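Local structure of NADP-dependent alcohol dehydrogenase 6 (Saccharomyces cerevisiae, 1PIW) at residues A[180-185]-A[205-210]. The protein reduces a broad range of aromatic and aliphatic aldehydes to alcohols with NADPH, as a zinc-containing, homodimeric medium-chain alcohol dehydrogenase. Residues are numbered along the deposited sequence; the frame is centred on the assembly and turned at random.
Sequences GKKVGI and ETYVIS. With NAP (NADP nicotinamide-adenine-dinucleotide phosphate), chain E.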
loop_
_atom_site.group_PDB
_atom_site.type_symbol
_atom_site.label_atom_id
_atom_site.label_comp_id
_atom_site.label_asym_id
_atom_site.label_seq_id
_atom_site.Cartn_x
_atom_site.Cartn_y
_atom_site.Cartn_z
ATOM N N GLY A 180 -19.721 -7.925 -2.787
ATOM C CA GLY A 180 -19.497 -6.904 -3.792
ATOM C C GLY A 180 -18.085 -6.577 -4.230
ATOM O O GLY A 180 -17.907 -5.840 -5.199
ATOM N N LYS A 181 -17.078 -7.110 -3.546
ATOM C CA LYS A 181 -15.692 -6.825 -3.918
ATOM C C LYS A 181 -15.142 -7.888 -4.865
ATOM O O LYS A 181 -15.689 -8.984 -4.960
ATOM C CB LYS A 181 -14.819 -6.755 -2.668
ATOM C CG LYS A 181 -15.384 -5.885 -1.562
ATOM C CD LYS A 181 -15.363 -4.408 -1.921
ATOM C CE LYS A 181 -16.041 -3.581 -0.823
ATOM N NZ LYS A 181 -15.437 -3.794 0.539
ATOM N N LYS A 182 -14.057 -7.558 -5.560
ATOM C CA LYS A 182 -13.430 -8.489 -6.493
ATOM C C LYS A 182 -12.017 -8.867 -6.046
ATOM O O LYS A 182 -11.041 -8.233 -6.452
ATOM C CB LYS A 182 -13.386 -7.872 -7.894
ATOM C CG LYS A 182 -14.551 -8.264 -8.804
ATOM C CD LYS A 182 -14.619 -7.356 -10.021
ATOM C CE LYS A 182 -15.416 -7.995 -11.162
ATOM N NZ LYS A 182 -14.702 -9.150 -11.812
ATOM N N VAL A 183 -11.929 -9.916 -5.225
ATOM C CA VAL A 183 -10.668 -10.416 -4.667
ATOM C C VAL A 183 -9.861 -11.376 -5.559
ATOM O O VAL A 183 -10.425 -12.171 -6.328
ATOM C CB VAL A 183 -10.920 -11.144 -3.330
ATOM C CG1 VAL A 183 -9.616 -11.706 -2.781
ATOM C CG2 VAL A 183 -11.551 -10.199 -2.342
ATOM N N GLY A 184 -8.538 -11.309 -5.422
ATOM C CA GLY A 184 -7.660 -12.166 -6.195
ATOM C C GLY A 184 -6.663 -12.919 -5.332
ATOM O O GLY A 184 -6.076 -12.350 -4.415
ATOM N N ILE A 185 -6.468 -14.201 -5.630
ATOM C CA ILE A 185 -5.538 -15.049 -4.884
ATOM C C ILE A 185 -4.354 -15.505 -5.757
ATOM O O ILE A 185 -4.529 -16.244 -6.730
ATOM C CB ILE A 185 -6.256 -16.307 -4.352
ATOM C CG1 ILE A 185 -7.542 -15.914 -3.630
ATOM C CG2 ILE A 185 -5.353 -17.053 -3.403
ATOM C CD1 ILE A 185 -7.332 -15.144 -2.349
ATOM N N GLU A 205 -16.117 -11.935 -4.952
ATOM C CA GLU A 205 -16.016 -12.647 -6.213
ATOM C C GLU A 205 -14.514 -12.896 -6.260
ATOM O O GLU A 205 -13.719 -11.957 -6.364
ATOM C CB GLU A 205 -16.457 -11.751 -7.366
ATOM C CG GLU A 205 -16.391 -12.377 -8.751
ATOM C CD GLU A 205 -16.925 -11.452 -9.843
ATOM O OE1 GLU A 205 -16.806 -11.806 -11.041
ATOM O OE2 GLU A 205 -17.468 -10.370 -9.508
ATOM N N THR A 206 -14.129 -14.162 -6.160
ATOM C CA THR A 206 -12.724 -14.534 -6.125
ATOM C C THR A 206 -12.117 -15.024 -7.431
ATOM O O THR A 206 -12.733 -15.784 -8.174
ATOM C CB THR A 206 -12.508 -15.612 -5.073
ATOM O OG1 THR A 206 -13.186 -15.243 -3.871
ATOM C CG2 THR A 206 -11.062 -15.756 -4.775
ATOM N N TYR A 207 -10.896 -14.582 -7.696
ATOM C CA TYR A 207 -10.164 -14.980 -8.886
ATOM C C TYR A 207 -8.921 -15.723 -8.410
ATOM O O TYR A 207 -8.193 -15.209 -7.563
ATOM C CB TYR A 207 -9.718 -13.744 -9.671
ATOM C CG TYR A 207 -10.769 -13.121 -10.561
ATOM C CD1 TYR A 207 -12.062 -12.902 -10.100
ATOM C CD2 TYR A 207 -10.459 -12.714 -11.866
ATOM C CE1 TYR A 207 -13.024 -12.291 -10.912
ATOM C CE2 TYR A 207 -11.412 -12.102 -12.684
ATOM C CZ TYR A 207 -12.693 -11.894 -12.198
ATOM O OH TYR A 207 -13.648 -11.276 -12.977
ATOM N N VAL A 208 -8.671 -16.930 -8.910
ATOM C CA VAL A 208 -7.456 -17.630 -8.502
ATOM C C VAL A 208 -6.436 -17.246 -9.548
ATOM O O VAL A 208 -6.734 -17.258 -10.734
ATOM C CB VAL A 208 -7.637 -19.155 -8.462
ATOM C CG1 VAL A 208 -6.294 -19.834 -8.388
ATOM C CG2 VAL A 208 -8.430 -19.541 -7.227
ATOM N N ILE A 209 -5.237 -16.885 -9.116
ATOM C CA ILE A 209 -4.216 -16.465 -10.057
ATOM C C ILE A 209 -2.959 -17.304 -9.937
ATOM O O ILE A 209 -2.078 -17.030 -9.116
ATOM C CB ILE A 209 -3.884 -14.978 -9.847
ATOM C CG1 ILE A 209 -5.168 -14.156 -10.011
ATOM C CG2 ILE A 209 -2.817 -14.524 -10.840
ATOM C CD1 ILE A 209 -5.029 -12.700 -9.640
ATOM N N SER A 210 -2.883 -18.331 -10.778
ATOM C CA SER A 210 -1.744 -19.242 -10.776
ATOM C C SER A 210 -0.917 -19.044 -12.033
ATOM O O SER A 210 -1.283 -18.262 -12.905
ATOM C CB SER A 210 -2.244 -20.679 -10.700
ATOM O OG SER A 210 -1.169 -21.563 -10.496
HETATM P PA NAP E . 2.518 -24.152 -0.015
HETATM O O1A NAP E . 3.893 -24.109 0.334
HETATM O O2A NAP E . 1.569 -25.340 0.157
HETATM O O5B NAP E . 2.390 -23.697 -1.542
HETATM C C5B NAP E . 2.964 -22.424 -1.942
HETATM C C4B NAP E . 2.256 -22.196 -3.290
HETATM O O4B NAP E . 2.726 -20.884 -3.851
HETATM C C3B NAP E . 2.593 -23.199 -4.429
HETATM O O3B NAP E . 1.615 -24.250 -4.398
HETATM C C2B NAP E . 2.555 -22.332 -5.672
HETATM O O2B NAP E . 1.249 -22.104 -6.190
HETATM C C1B NAP E . 3.189 -20.994 -5.199
HETATM N N9A NAP E . 4.662 -21.023 -5.422
HETATM C C8A NAP E . 5.673 -21.854 -4.972
HETATM N N7A NAP E . 6.885 -21.541 -5.420
HETATM C C5A NAP E . 6.657 -20.430 -6.220
HETATM C C6A NAP E . 7.565 -19.648 -6.973
HETATM N N6A NAP E . 8.890 -19.824 -7.078
HETATM N N1A NAP E . 7.044 -18.568 -7.695
HETATM C C2A NAP E . 5.671 -18.282 -7.665
HETATM N N3A NAP E . 4.749 -19.032 -6.935
HETATM C C4A NAP E . 5.288 -20.100 -6.224
HETATM O O3 NAP E . 1.736 -22.976 0.671
HETATM P PN NAP E . 1.898 -22.202 2.018
HETATM O O1N NAP E . 2.240 -23.114 3.114
HETATM O O2N NAP E . 0.653 -21.434 2.151
HETATM O O5D NAP E . 3.126 -21.277 1.724
HETATM C C5D NAP E . 3.813 -20.732 2.854
HETATM C C4D NAP E . 4.291 -19.371 2.492
HETATM O O4D NAP E . 3.519 -18.433 3.279
HETATM C C3D NAP E . 5.773 -19.156 2.887
HETATM O O3D NAP E . 6.494 -18.383 1.909
HETATM C C2D NAP E . 5.669 -18.489 4.238
HETATM O O2D NAP E . 6.790 -17.702 4.551
HETATM C C1D NAP E . 4.435 -17.668 4.132
HETATM P P2B NAP E . 0.908 -22.061 -7.755
HETATM O O1X NAP E . 1.238 -20.651 -8.208
HETATM O O2X NAP E . 1.835 -23.085 -8.292
HETATM O O3X NAP E . -0.556 -22.347 -7.848
#
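K182 and E205 run side by side in the same direction from neighbouring strands, and K182 NZ meets E205 OE1 at 3.5 Å, a salt bridge whose hydrogen bond is weak. E205 reaches it stretched out, its CG anti to the backbone N (chi1 180°) and the chain extended beyond, while a bend at the end of the lysine (chi4 -71°) carries NZ toward the hydroxyl of Y207. E205 OE1 lies at the edge of that ring, in its plane. A methionine in place of K182 would probably leave the E205 carboxylate without its cationic mate in this pair. On the face bearing V183 and I185, CG1 of I185 meets CG2 of T206 at 3.7 Å. The backbones advance in parallel, their segment axes 24° apart: Y207 gives its N to V183 O and returns its O to I185 N (both 2.8 Å), the latter N-H nearly straight, and I209 N then bonds I185 O. This pairing joins the first two strands of the cofactor domain's Rossmann fold, linked by the beta-alpha-beta crossover through helix 190-202, on which V183 and I185 pack. At the far end of strand 205-210, S210 OG donates to O3X of the NADP 2'-phosphate at 2.8 Å. Further out, F244 sets its ring edge-to-face with Y207, and T206 OG1 is hydrogen-bonded to S199 of the crossover helix.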